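Local coordinates for methyltransferase (Bacteroides thetaiotaomicron, PDB 3FQ6), which probably forms part of an S-adenosylmethionine-dependent methyltransferase of the tetrapyrrole methylase family, whose methyl acceptor is not established, at residues T68-T73 with I108-I113; K19-G24 with A40-T45; E23-Q28 with V47-P52. One frame throughout, in Å; residues are numbered along the deposited sequence.

In the fold
The three contacts lie along one mixed beta-sheet whose strands run in the order 20-24, 45-50, 105-110, 71-77 and 83-87. Contacts 2 and 3 both start from strand 20-24 and close the unit of strand 20-24, helix 32-39 and strand 45-50 at its two ends; their centres are about 13 Å apart and they share Glu23 and Gly24. Contact 1 comes later in the chain and joins strands 105-110 and 71-77, with its centre about 10 Å from contact 2 and about 14 Å from contact 3. Probable backbone bonds between Ile108 and Phe48 and between Ile113 and Glu42 join the C-terminal strand and the residues after it to this unit in one sheet.

Contact 1 of 3, residues T68-T73 with I108-I113; sequences TERQAT and IVLAGI
Arg70 folds over the end of strand 105-110 and gives NH2 to Ala111 O, a bond of 2.7 Å with an N-H...O angle of 162°. The oxygen lies at the guanidinium edge, in its plane, while the backbone of Ile113 sits above one face. Bends at both chi2 and chi3 curl the arginine round to this carbonyl, and its methylene CG rests 3.6 Å from Leu110 CD1, the two side chains crossing at about a right angle. A long, flexible chain with a donor-rich end suits a place where a strand has stopped but a peptide oxygen still needs a partner.

Packing is tightest in the antiparallel ladder. Thr73 and Val109 form a hydrogen-bonded pair, with Thr73 N to Val109 O at 2.9 Å and Val109 N to Thr73 O at 3.0 Å; their beta-branched side chains lie side by side, OG1 of Thr73 3.6 Å from CB of Val109. Ala72 faces Leu110 in the next, non-hydrogen-bonded pair, and its small methyl packs against Leu90 and Leu93 of helix 90-99.

The solvent side is looser. Gln71 brings CB no nearer than 4.2 Å to Ala111 CB and turns the rest of its chain away. Backbone bonding thus fixes the register; past the last bridge Ala111 N carries the pairing to Gln71 O at 2.9 Å, and Arg70 NH2 then takes the Ala111 oxygen.

Contact 2 of 3, residues K19-G24 with A40-T45; sequences KFCFEG and AEEHRT
Cys21 N meets Thr45 O in a nearly straight bond, 2.8 Å with an N-H...O angle of 168°, where strand 20-24 passes the loop that leads into strand 45-50. The contact lies at the entry to a beta-alpha-beta crossover made of strand 20-24, helix 32-39 and strand 45-50.

The thiol of Cys21 lies over the centre of the Arg44 guanidinium, SG 3.4 Å from CZ. A cysteine fits well here, since its compact, polarisable sulfur can approach the flat cation without crowding it.

Glu42 holds that cation in its orientation through two bonds. It grips Arg44 side-on: NE gives to OE2 and NH1 to OE1, each at 3.1 Å. OE2 is in the guanidinium plane, although NE meets that oxygen from above the carboxylate. The same OE2 uses its anti lone pair to accept Arg44 N at 2.8 Å, so one oxygen holds both backbone and side chain of the arginine. With CG anti to its own nitrogen (chi1 -176°) and a bend at chi2, the glutamate curls back to do this. Replacing the glutamate by an alanine removes both carboxylate oxygens, which would probably leave Arg44 N without this acceptor and its guanidinium without its counter-charge, free to turn off the sulfur.

At the exposed side the aliphatic part of Lys19 crosses Arg44 at about a right angle, CB 3.8 Å from CG. Thr45 turns its hydroxyl elsewhere, to Pro16 O, while a water donates to Lys19 O at 2.6 Å and accepts from Thr45 N at 3.0 Å.

Contact 3 of 3, residues E23-Q28 with V47-P52; sequences EGFLPQ and VFYESP
Phe25 lays one face of its ring over the CB of Tyr49, a CH-pi contact in which that carbon stands 3.7 Å from the ring centroid and only 9° off the normal. The tyrosine ring itself is set to one side and turned, so that its edge faces the phenylalanine in an offset edge-to-face pair, centroids 5.8 Å apart and planes at 65°. The Phe25 rim also passes close to backbone: CD1 is 3.3 Å from Tyr49 O, and Ser51 N lies at the ring edge. A flat aromatic suits this spot because one face can lie over a strand residue while the rim borders the chain beyond it.

On the other face of the sheet, the Phe48 ring is met obliquely by two chains. CB and CG of Glu23 approach its CD1, and Leu26 CD1 lies 3.7 Å from Phe48 CD1. Glu23 has CG anti to its nitrogen (chi1 -178°), which lays its methylenes across the ring and lets the carboxylate continue to a salt bridge with Arg35 of helix 32-39. The residue is thus greasy near its base and charged at its end.

Between these two groups Gly24 forms a parallel bridge to Phe48. It readily adopts its positive phi, and its oxygen accepts Tyr49 N at 3.0 Å from well above the carbonyl plane. Val47 O takes Glu23 N at 2.8 Å and a weak, longer bond from Gly24 N.

The chemistry therefore differs between the two faces: parallel backbone bonds set the strands, oblique apolar packing on the Phe48 side meets the crossover helix, to which the charge of Glu23 is carried, and on the other face Phe25 covers Tyr49.

Contact 1 of 3, residues T68-T73 with I108-I113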
ATOM      1  N   THR A  68     -12.893   2.692  -2.449  1.00 37.54           N
ATOM      2  CA  THR A  68     -12.334   2.465  -3.795  1.00 38.87           C
ATOM      3  C   THR A  68     -11.633   3.670  -4.420  1.00 39.28           C
ATOM      4  O   THR A  68     -10.780   3.501  -5.299  1.00 39.67           O
ATOM      5  CB  THR A  68     -13.378   1.942  -4.831  1.00 38.73           C
ATOM      6  OG1 THR A  68     -14.435   2.905  -4.989  1.00 40.21           O
ATOM      7  CG2 THR A  68     -13.952   0.587  -4.410  1.00 38.16           C
ATOM      8  N   GLU A  69     -11.977   4.880  -4.006  1.00 39.37           N
ATOM      9  CA  GLU A  69     -11.287   6.037  -4.576  1.00 39.81           C
ATOM     10  C   GLU A  69     -10.026   6.454  -3.817  1.00 39.11           C
ATOM     11  O   GLU A  69      -9.354   7.410  -4.207  1.00 39.51           O
ATOM     12  CB  GLU A  69     -12.251   7.205  -4.750  1.00 40.18           C
ATOM     13  CG  GLU A  69     -13.328   6.930  -5.799  1.00 45.12           C
ATOM     14  CD  GLU A  69     -12.725   6.647  -7.190  1.00 52.08           C
ATOM     15  OE1 GLU A  69     -12.630   5.454  -7.600  1.00 54.38           O
ATOM     16  OE2 GLU A  69     -12.321   7.623  -7.864  1.00 54.97           O
ATOM     17  N   ARG A  70      -9.678   5.736  -2.761  1.00 38.27           N
ATOM     18  CA  ARG A  70      -8.525   6.142  -1.993  1.00 38.45           C
ATOM     19  C   ARG A  70      -7.280   6.068  -2.886  1.00 38.42           C
ATOM     20  O   ARG A  70      -7.107   5.121  -3.644  1.00 39.43           O
ATOM     21  CB  ARG A  70      -8.363   5.290  -0.730  1.00 38.11           C
ATOM     22  CG  ARG A  70      -7.335   5.872   0.277  1.00 40.49           C
ATOM     23  CD  ARG A  70      -7.789   7.183   1.006  1.00 38.17           C
ATOM     24  NE  ARG A  70      -8.855   6.884   1.947  1.00 37.49           N
ATOM     25  CZ  ARG A  70      -8.700   6.550   3.227  1.00 36.91           C
ATOM     26  NH1 ARG A  70      -9.782   6.250   3.923  1.00 35.48           N
ATOM     27  NH2 ARG A  70      -7.496   6.516   3.812  1.00 36.52           N
ATOM     28  N   GLN A  71      -6.432   7.083  -2.819  1.00 37.67           N
ATOM     29  CA  GLN A  71      -5.230   7.097  -3.611  1.00 37.19           C
ATOM     30  C   GLN A  71      -4.157   6.257  -2.912  1.00 37.27           C
ATOM     31  O   GLN A  71      -4.046   6.249  -1.660  1.00 37.88           O
ATOM     32  CB  GLN A  71      -4.759   8.536  -3.844  1.00 36.71           C
ATOM     33  CG  GLN A  71      -5.533   9.263  -4.929  1.00 37.10           C
ATOM     34  CD  GLN A  71      -5.253   8.704  -6.325  1.00 39.69           C
ATOM     35  OE1 GLN A  71      -4.094   8.448  -6.692  1.00 41.90           O
ATOM     36  NE2 GLN A  71      -6.315   8.506  -7.106  1.00 37.79           N
ATOM     37  N   ALA A  72      -3.395   5.533  -3.720  1.00 36.46           N
ATOM     38  CA  ALA A  72      -2.231   4.809  -3.246  1.00 37.00           C
ATOM     39  C   ALA A  72      -1.162   4.643  -4.330  1.00 36.92           C
ATOM     40  O   ALA A  72      -1.410   4.881  -5.528  1.00 36.95           O
ATOM     41  CB  ALA A  72      -2.638   3.422  -2.641  1.00 38.00           C
ATOM     42  N   THR A  73       0.033   4.257  -3.896  1.00 36.74           N
ATOM     43  CA  THR A  73       1.060   3.774  -4.831  1.00 37.17           C
ATOM     44  C   THR A  73       1.627   2.435  -4.392  1.00 36.97           C
ATOM     45  O   THR A  73       1.637   2.090  -3.159  1.00 37.75           O
ATOM     46  CB  THR A  73       2.223   4.783  -5.018  1.00 36.90           C
ATOM     47  OG1 THR A  73       3.070   4.713  -3.878  1.00 40.89           O
ATOM     48  CG2 THR A  73       1.723   6.206  -5.161  1.00 36.04           C
ATOM     49  N   ILE A 108       3.538  -0.320  -0.253  1.00 36.61           N
ATOM     50  CA  ILE A 108       2.308   0.414  -0.530  1.00 37.00           C
ATOM     51  C   ILE A 108       2.319   1.719   0.318  1.00 38.10           C
ATOM     52  O   ILE A 108       2.609   1.697   1.516  1.00 38.52           O
ATOM     53  CB  ILE A 108       1.038  -0.429  -0.204  1.00 36.72           C
ATOM     54  CG1 ILE A 108       1.133  -1.857  -0.765  1.00 36.46           C
ATOM     55  CG2 ILE A 108      -0.271   0.250  -0.689  1.00 35.51           C
ATOM     56  CD1 ILE A 108       0.234  -2.875   0.024  1.00 37.30           C
ATOM     57  N   VAL A 109       2.039   2.845  -0.335  1.00 38.35           N
ATOM     58  CA  VAL A 109       1.909   4.124   0.307  1.00 38.85           C
ATOM     59  C   VAL A 109       0.445   4.502   0.092  1.00 39.61           C
ATOM     60  O   VAL A 109      -0.024   4.594  -1.049  1.00 39.92           O
ATOM     61  CB  VAL A 109       2.889   5.198  -0.278  1.00 38.65           C
ATOM     62  CG1 VAL A 109       2.679   6.530   0.391  1.00 38.97           C
ATOM     63  CG2 VAL A 109       4.364   4.782  -0.088  1.00 38.31           C
ATOM     64  N   LEU A 110      -0.279   4.677   1.198  1.00 39.87           N
ATOM     65  CA  LEU A 110      -1.725   4.875   1.165  1.00 39.77           C
ATOM     66  C   LEU A 110      -2.147   6.257   1.701  1.00 39.50           C
ATOM     67  O   LEU A 110      -1.806   6.621   2.828  1.00 40.11           O
ATOM     68  CB  LEU A 110      -2.398   3.724   1.950  1.00 39.52           C
ATOM     69  CG  LEU A 110      -3.934   3.756   2.118  1.00 38.16           C
ATOM     70  CD1 LEU A 110      -4.674   3.474   0.825  1.00 35.04           C
ATOM     71  CD2 LEU A 110      -4.349   2.769   3.209  1.00 36.73           C
ATOM     72  N   ALA A 111      -2.860   7.036   0.892  1.00 39.74           N
ATOM     73  CA  ALA A 111      -3.459   8.305   1.371  1.00 40.48           C
ATOM     74  C   ALA A 111      -4.274   8.136   2.676  1.00 41.53           C
ATOM     75  O   ALA A 111      -4.995   7.114   2.865  1.00 41.50           O
ATOM     76  CB  ALA A 111      -4.338   8.929   0.305  1.00 39.66           C
ATOM     77  N   GLY A 112      -4.174   9.129   3.563  1.00 41.43           N
ATOM     78  CA  GLY A 112      -5.013   9.133   4.736  1.00 43.08           C
ATOM     79  C   GLY A 112      -6.438   9.562   4.433  1.00 43.92           C
ATOM     80  O   GLY A 112      -6.784   9.921   3.310  1.00 43.55           O
ATOM     81  N   ILE A 113      -7.270   9.516   5.452  1.00 45.73           N
ATOM     82  CA  ILE A 113      -8.632  10.003   5.347  1.00 48.13           C
ATOM     83  C   ILE A 113      -8.646  11.410   4.742  1.00 49.74           C
ATOM     84  O   ILE A 113      -7.817  12.270   5.067  1.00 49.71           O
ATOM     85  CB  ILE A 113      -9.319   9.977   6.730  1.00 47.83           C
ATOM     86  CG1 ILE A 113      -9.965   8.618   6.975  1.00 48.31           C
ATOM     87  CG2 ILE A 113     -10.312  11.114   6.876  1.00 48.67           C
ATOM     88  CD1 ILE A 113     -11.417   8.442   6.431  1.00 50.46           C
TER

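Contact 2 of 3, residues K19-G24 with A40-T45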
ATOM      1  N   LYS A  19       3.877  14.239   7.736  1.00 41.88           N
ATOM      2  CA  LYS A  19       3.670  13.246   8.783  1.00 40.44           C
ATOM      3  C   LYS A  19       3.239  11.996   8.105  1.00 39.14           C
ATOM      4  O   LYS A  19       2.727  12.040   6.998  1.00 39.09           O
ATOM      5  CB  LYS A  19       2.571  13.647   9.764  1.00 40.61           C
ATOM      6  CG  LYS A  19       2.447  15.115  10.023  1.00 41.55           C
ATOM      7  CD  LYS A  19       0.981  15.481  10.154  1.00 44.16           C
ATOM      8  CE  LYS A  19       0.581  15.686  11.587  1.00 44.20           C
ATOM      9  NZ  LYS A  19       1.306  16.868  12.098  1.00 45.80           N
ATOM     10  N   PHE A  20       3.451  10.869   8.759  1.00 37.64           N
ATOM     11  CA  PHE A  20       2.941   9.640   8.230  1.00 36.56           C
ATOM     12  C   PHE A  20       3.017   8.599   9.306  1.00 36.77           C
ATOM     13  O   PHE A  20       3.635   8.820  10.366  1.00 35.58           O
ATOM     14  CB  PHE A  20       3.646   9.215   6.931  1.00 36.43           C
ATOM     15  CG  PHE A  20       5.094   8.907   7.097  1.00 36.87           C
ATOM     16  CD1 PHE A  20       5.508   7.605   7.437  1.00 36.94           C
ATOM     17  CD2 PHE A  20       6.060   9.922   6.942  1.00 37.41           C
ATOM     18  CE1 PHE A  20       6.866   7.296   7.617  1.00 36.77           C
ATOM     19  CE2 PHE A  20       7.432   9.645   7.120  1.00 36.62           C
ATOM     20  CZ  PHE A  20       7.847   8.328   7.454  1.00 37.82           C
ATOM     21  N   CYS A  21       2.323   7.495   9.050  1.00 36.53           N
ATOM     22  CA  CYS A  21       2.406   6.319   9.896  1.00 37.45           C
ATOM     23  C   CYS A  21       3.050   5.209   9.118  1.00 36.55           C
ATOM     24  O   CYS A  21       2.655   4.936   7.995  1.00 36.99           O
ATOM     25  CB  CYS A  21       1.011   5.862  10.306  1.00 38.21           C
ATOM     26  SG  CYS A  21       0.220   7.090  11.315  1.00 43.77           S
ATOM     27  N   PHE A  22       4.030   4.566   9.724  1.00 35.23           N
ATOM     28  CA  PHE A  22       4.598   3.348   9.184  1.00 33.97           C
ATOM     29  C   PHE A  22       4.003   2.097   9.889  1.00 34.34           C
ATOM     30  O   PHE A  22       4.196   1.845  11.128  1.00 33.41           O
ATOM     31  CB  PHE A  22       6.127   3.390   9.283  1.00 33.40           C
ATOM     32  CG  PHE A  22       6.804   2.145   8.798  1.00 32.16           C
ATOM     33  CD1 PHE A  22       7.164   2.018   7.478  1.00 31.67           C
ATOM     34  CD2 PHE A  22       7.078   1.093   9.675  1.00 31.85           C
ATOM     35  CE1 PHE A  22       7.770   0.855   7.019  1.00 33.00           C
ATOM     36  CE2 PHE A  22       7.695  -0.076   9.242  1.00 30.07           C
ATOM     37  CZ  PHE A  22       8.049  -0.201   7.914  1.00 31.33           C
ATOM     38  N   GLU A  23       3.312   1.306   9.070  1.00 34.31           N
ATOM     39  CA  GLU A  23       2.631   0.091   9.519  1.00 34.83           C
ATOM     40  C   GLU A  23       3.440  -1.218   9.379  1.00 34.27           C
ATOM     41  O   GLU A  23       3.261  -2.116  10.193  1.00 34.81           O
ATOM     42  CB  GLU A  23       1.250  -0.047   8.834  1.00 35.12           C
ATOM     43  CG  GLU A  23       0.441  -1.282   9.299  1.00 37.61           C
ATOM     44  CD  GLU A  23      -0.034  -1.170  10.753  1.00 41.24           C
ATOM     45  OE1 GLU A  23      -0.103  -2.202  11.484  1.00 39.75           O
ATOM     46  OE2 GLU A  23      -0.341  -0.022  11.154  1.00 43.33           O
ATOM     47  N   GLY A  24       4.306  -1.325   8.367  1.00 33.43           N
ATOM     48  CA  GLY A  24       4.985  -2.588   8.006  1.00 31.95           C
ATOM     49  C   GLY A  24       4.039  -3.615   7.379  1.00 31.56           C
ATOM     50  O   GLY A  24       3.119  -3.274   6.640  1.00 30.74           O
ATOM     51  N   ALA A  40      -8.594   2.766   9.346  1.00 40.19           N
ATOM     52  CA  ALA A  40      -9.722   3.371   8.602  1.00 40.45           C
ATOM     53  C   ALA A  40      -9.997   4.808   8.999  1.00 41.25           C
ATOM     54  O   ALA A  40     -10.565   5.579   8.212  1.00 41.26           O
ATOM     55  CB  ALA A  40     -10.995   2.562   8.807  1.00 40.44           C
ATOM     56  N   GLU A  41      -9.629   5.161  10.225  1.00 41.64           N
ATOM     57  CA  GLU A  41      -9.862   6.520  10.717  1.00 42.56           C
ATOM     58  C   GLU A  41      -8.672   7.468  10.495  1.00 42.30           C
ATOM     59  O   GLU A  41      -8.802   8.693  10.645  1.00 42.49           O
ATOM     60  CB  GLU A  41     -10.267   6.499  12.201  1.00 42.86           C
ATOM     61  CG  GLU A  41     -11.676   5.904  12.448  1.00 45.70           C
ATOM     62  CD  GLU A  41     -12.783   6.627  11.644  1.00 48.62           C
ATOM     63  OE1 GLU A  41     -12.924   6.382  10.415  1.00 50.74           O
ATOM     64  OE2 GLU A  41     -13.513   7.438  12.250  1.00 47.82           O
ATOM     65  N   GLU A  42      -7.530   6.889  10.117  1.00 41.40           N
ATOM     66  CA  GLU A  42      -6.258   7.595  10.080  1.00 40.15           C
ATOM     67  C   GLU A  42      -6.228   8.692   9.011  1.00 39.58           C
ATOM     68  O   GLU A  42      -6.541   8.443   7.840  1.00 38.68           O
ATOM     69  CB  GLU A  42      -5.142   6.581   9.836  1.00 40.34           C
ATOM     70  CG  GLU A  42      -3.783   7.154   9.862  1.00 41.01           C
ATOM     71  CD  GLU A  42      -3.595   7.960  11.070  1.00 44.45           C
ATOM     72  OE1 GLU A  42      -3.486   7.343  12.144  1.00 46.61           O
ATOM     73  OE2 GLU A  42      -3.597   9.206  10.965  1.00 47.45           O
ATOM     74  N   HIS A  43      -5.860   9.899   9.425  1.00 38.88           N
ATOM     75  CA  HIS A  43      -5.751  11.017   8.505  1.00 39.48           C
ATOM     76  C   HIS A  43      -4.382  11.087   7.841  1.00 39.00           C
ATOM     77  O   HIS A  43      -4.275  11.656   6.742  1.00 39.27           O
ATOM     78  CB  HIS A  43      -6.080  12.356   9.179  1.00 40.04           C
ATOM     79  CG  HIS A  43      -7.552  12.612   9.337  1.00 44.01           C
ATOM     80  ND1 HIS A  43      -8.345  11.909  10.227  1.00 47.11           N
ATOM     81  CD2 HIS A  43      -8.373  13.505   8.733  1.00 46.98           C
ATOM     82  CE1 HIS A  43      -9.588  12.356  10.162  1.00 47.21           C
ATOM     83  NE2 HIS A  43      -9.633  13.328   9.267  1.00 48.69           N
ATOM     84  N   ARG A  44      -3.358  10.505   8.478  1.00 37.46           N
ATOM     85  CA  ARG A  44      -1.995  10.581   7.949  1.00 37.08           C
ATOM     86  C   ARG A  44      -1.755   9.534   6.889  1.00 36.67           C
ATOM     87  O   ARG A  44      -2.251   8.443   6.992  1.00 36.95           O
ATOM     88  CB  ARG A  44      -0.931  10.389   9.030  1.00 36.64           C
ATOM     89  CG  ARG A  44      -0.594  11.614   9.802  1.00 36.39           C
ATOM     90  CD  ARG A  44      -0.027  11.247  11.168  1.00 38.72           C
ATOM     91  NE  ARG A  44      -0.887  10.337  11.935  1.00 38.68           N
ATOM     92  CZ  ARG A  44      -0.600   9.862  13.148  1.00 39.20           C
ATOM     93  NH1 ARG A  44      -1.442   9.049  13.757  1.00 37.92           N
ATOM     94  NH2 ARG A  44       0.526  10.195  13.768  1.00 39.57           N
ATOM     95  N   THR A  45      -0.949   9.879   5.891  1.00 36.11           N
ATOM     96  CA  THR A  45      -0.448   8.943   4.935  1.00 35.66           C
ATOM     97  C   THR A  45       0.096   7.704   5.680  1.00 35.74           C
ATOM     98  O   THR A  45       0.671   7.825   6.760  1.00 35.69           O
ATOM     99  CB  THR A  45       0.606   9.644   4.068  1.00 35.28           C
ATOM    100  OG1 THR A  45      -0.030  10.682   3.304  1.00 36.22           O
ATOM    101  CG2 THR A  45       1.268   8.688   3.089  1.00 35.27           C
TER
HETATM  102  O   HOH W   1       0.207  12.587   6.504  1.00 40.01           O

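Contact 3 of 3, residues E23-Q28 with V47-P52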
ATOM      1  N   GLU A  23       3.312   1.306   9.070  1.00 34.31           N
ATOM      2  CA  GLU A  23       2.631   0.091   9.519  1.00 34.83           C
ATOM      3  C   GLU A  23       3.440  -1.218   9.379  1.00 34.27           C
ATOM      4  O   GLU A  23       3.261  -2.116  10.193  1.00 34.81           O
ATOM      5  CB  GLU A  23       1.250  -0.047   8.834  1.00 35.12           C
ATOM      6  CG  GLU A  23       0.441  -1.282   9.299  1.00 37.61           C
ATOM      7  CD  GLU A  23      -0.034  -1.170  10.753  1.00 41.24           C
ATOM      8  OE1 GLU A  23      -0.103  -2.202  11.484  1.00 39.75           O
ATOM      9  OE2 GLU A  23      -0.341  -0.022  11.154  1.00 43.33           O
ATOM     10  N   GLY A  24       4.306  -1.325   8.367  1.00 33.43           N
ATOM     11  CA  GLY A  24       4.985  -2.588   8.006  1.00 31.95           C
ATOM     12  C   GLY A  24       4.039  -3.615   7.379  1.00 31.56           C
ATOM     13  O   GLY A  24       3.119  -3.274   6.640  1.00 30.74           O
ATOM     14  N   PHE A  25       4.300  -4.886   7.650  1.00 31.69           N
ATOM     15  CA  PHE A  25       3.356  -5.953   7.331  1.00 32.02           C
ATOM     16  C   PHE A  25       2.171  -5.966   8.298  1.00 31.83           C
ATOM     17  O   PHE A  25       2.334  -5.989   9.521  1.00 31.67           O
ATOM     18  CB  PHE A  25       4.036  -7.335   7.369  1.00 32.09           C
ATOM     19  CG  PHE A  25       5.064  -7.554   6.280  1.00 32.48           C
ATOM     20  CD1 PHE A  25       4.674  -7.969   5.002  1.00 30.95           C
ATOM     21  CD2 PHE A  25       6.424  -7.359   6.543  1.00 32.96           C
ATOM     22  CE1 PHE A  25       5.617  -8.188   4.003  1.00 30.07           C
ATOM     23  CE2 PHE A  25       7.381  -7.591   5.559  1.00 31.25           C
ATOM     24  CZ  PHE A  25       6.970  -8.005   4.281  1.00 31.34           C
ATOM     25  N   LEU A  26       0.972  -5.951   7.745  1.00 32.12           N
ATOM     26  CA  LEU A  26      -0.180  -6.286   8.533  1.00 32.99           C
ATOM     27  C   LEU A  26      -0.082  -7.760   8.974  1.00 33.65           C
ATOM     28  O   LEU A  26       0.465  -8.610   8.267  1.00 32.97           O
ATOM     29  CB  LEU A  26      -1.442  -6.000   7.744  1.00 32.44           C
ATOM     30  CG  LEU A  26      -1.713  -4.491   7.692  1.00 33.89           C
ATOM     31  CD1 LEU A  26      -2.412  -4.091   6.400  1.00 34.04           C
ATOM     32  CD2 LEU A  26      -2.528  -4.042   8.934  1.00 31.95           C
ATOM     33  N   PRO A  27      -0.573  -8.064  10.173  1.00 34.67           N
ATOM     34  CA  PRO A  27      -0.563  -9.485  10.519  1.00 35.52           C
ATOM     35  C   PRO A  27      -1.499 -10.266   9.586  1.00 36.59           C
ATOM     36  O   PRO A  27      -2.422  -9.690   8.997  1.00 35.82           O
ATOM     37  CB  PRO A  27      -1.096  -9.511  11.961  1.00 35.57           C
ATOM     38  CG  PRO A  27      -1.220  -8.065  12.394  1.00 34.58           C
ATOM     39  CD  PRO A  27      -1.278  -7.233  11.163  1.00 34.41           C
ATOM     40  N   GLN A  28      -1.260 -11.570   9.466  1.00 38.24           N
ATOM     41  CA  GLN A  28      -2.067 -12.468   8.611  1.00 39.82           C
ATOM     42  C   GLN A  28      -3.478 -12.728   9.157  1.00 39.78           C
ATOM     43  O   GLN A  28      -4.486 -12.585   8.447  1.00 39.56           O
ATOM     44  CB  GLN A  28      -1.341 -13.823   8.456  1.00 40.89           C
ATOM     45  CG  GLN A  28       0.137 -13.749   7.996  1.00 43.82           C
ATOM     46  CD  GLN A  28       0.282 -13.529   6.480  1.00 48.11           C
ATOM     47  OE1 GLN A  28       0.866 -14.380   5.773  1.00 48.73           O
ATOM     48  NE2 GLN A  28      -0.267 -12.399   5.969  1.00 45.38           N
ATOM     49  N   VAL A  47       2.089   3.654   5.366  1.00 34.86           N
ATOM     50  CA  VAL A  47       3.124   2.955   4.604  1.00 34.93           C
ATOM     51  C   VAL A  47       3.184   1.502   5.023  1.00 35.55           C
ATOM     52  O   VAL A  47       3.423   1.214   6.227  1.00 35.40           O
ATOM     53  CB  VAL A  47       4.553   3.584   4.811  1.00 35.59           C
ATOM     54  CG1 VAL A  47       5.666   2.663   4.186  1.00 34.43           C
ATOM     55  CG2 VAL A  47       4.649   5.091   4.242  1.00 32.89           C
ATOM     56  N   PHE A  48       2.986   0.593   4.046  1.00 35.29           N
ATOM     57  CA  PHE A  48       2.979  -0.866   4.307  1.00 35.14           C
ATOM     58  C   PHE A  48       3.988  -1.599   3.473  1.00 35.58           C
ATOM     59  O   PHE A  48       4.330  -1.169   2.356  1.00 34.57           O
ATOM     60  CB  PHE A  48       1.619  -1.539   4.033  1.00 34.48           C
ATOM     61  CG  PHE A  48       0.414  -0.778   4.573  1.00 35.19           C
ATOM     62  CD1 PHE A  48      -0.195  -1.172   5.763  1.00 32.84           C
ATOM     63  CD2 PHE A  48      -0.122   0.323   3.867  1.00 31.19           C
ATOM     64  CE1 PHE A  48      -1.319  -0.465   6.268  1.00 32.35           C
ATOM     65  CE2 PHE A  48      -1.198   1.017   4.352  1.00 31.37           C
ATOM     66  CZ  PHE A  48      -1.816   0.614   5.563  1.00 33.57           C
ATOM     67  N   TYR A  49       4.441  -2.725   4.028  1.00 35.20           N
ATOM     68  CA  TYR A  49       5.105  -3.739   3.254  1.00 35.73           C
ATOM     69  C   TYR A  49       4.075  -4.836   2.990  1.00 36.50           C
ATOM     70  O   TYR A  49       3.277  -5.167   3.870  1.00 36.77           O
ATOM     71  CB  TYR A  49       6.279  -4.340   4.040  1.00 36.02           C
ATOM     72  CG  TYR A  49       7.456  -3.397   4.339  1.00 35.00           C
ATOM     73  CD1 TYR A  49       7.746  -2.302   3.522  1.00 35.34           C
ATOM     74  CD2 TYR A  49       8.293  -3.651   5.408  1.00 32.44           C
ATOM     75  CE1 TYR A  49       8.835  -1.469   3.799  1.00 36.30           C
ATOM     76  CE2 TYR A  49       9.371  -2.842   5.695  1.00 32.91           C
ATOM     77  CZ  TYR A  49       9.650  -1.760   4.906  1.00 35.61           C
ATOM     78  OH  TYR A  49      10.745  -0.972   5.233  1.00 34.35           O
ATOM     79  N   GLU A  50       4.112  -5.430   1.802  1.00 36.79           N
ATOM     80  CA  GLU A  50       3.307  -6.614   1.548  1.00 37.10           C
ATOM     81  C   GLU A  50       4.048  -7.649   0.696  1.00 37.47           C
ATOM     82  O   GLU A  50       4.838  -7.312  -0.188  1.00 37.26           O
ATOM     83  CB  GLU A  50       1.990  -6.210   0.888  1.00 37.35           C
ATOM     84  CG  GLU A  50       0.997  -7.342   0.658  1.00 37.11           C
ATOM     85  CD  GLU A  50       0.760  -8.174   1.918  1.00 37.74           C
ATOM     86  OE1 GLU A  50      -0.242  -7.880   2.586  1.00 37.37           O
ATOM     87  OE2 GLU A  50       1.567  -9.090   2.250  1.00 34.82           O
ATOM     88  N   SER A  51       3.799  -8.924   0.958  1.00 38.00           N
ATOM     89  CA  SER A  51       4.359  -9.957   0.097  1.00 37.86           C
ATOM     90  C   SER A  51       3.639  -9.918  -1.250  1.00 37.71           C
ATOM     91  O   SER A  51       2.464  -9.516  -1.331  1.00 37.16           O
ATOM     92  CB  SER A  51       4.199 -11.320   0.703  1.00 37.50           C
ATOM     93  OG  SER A  51       3.238 -12.008  -0.058  1.00 38.29           O
ATOM     94  N   PRO A  52       4.346 -10.320  -2.316  1.00 37.73           N
ATOM     95  CA  PRO A  52       3.735 -10.200  -3.643  1.00 38.10           C
ATOM     96  C   PRO A  52       2.521 -11.118  -3.817  1.00 38.34           C
ATOM     97  O   PRO A  52       1.520 -10.685  -4.371  1.00 38.26           O
ATOM     98  CB  PRO A  52       4.873 -10.551  -4.601  1.00 37.51           C
ATOM     99  CG  PRO A  52       5.856 -11.312  -3.754  1.00 38.33           C
ATOM    100  CD  PRO A  52       5.744 -10.780  -2.374  1.00 37.24           C
TER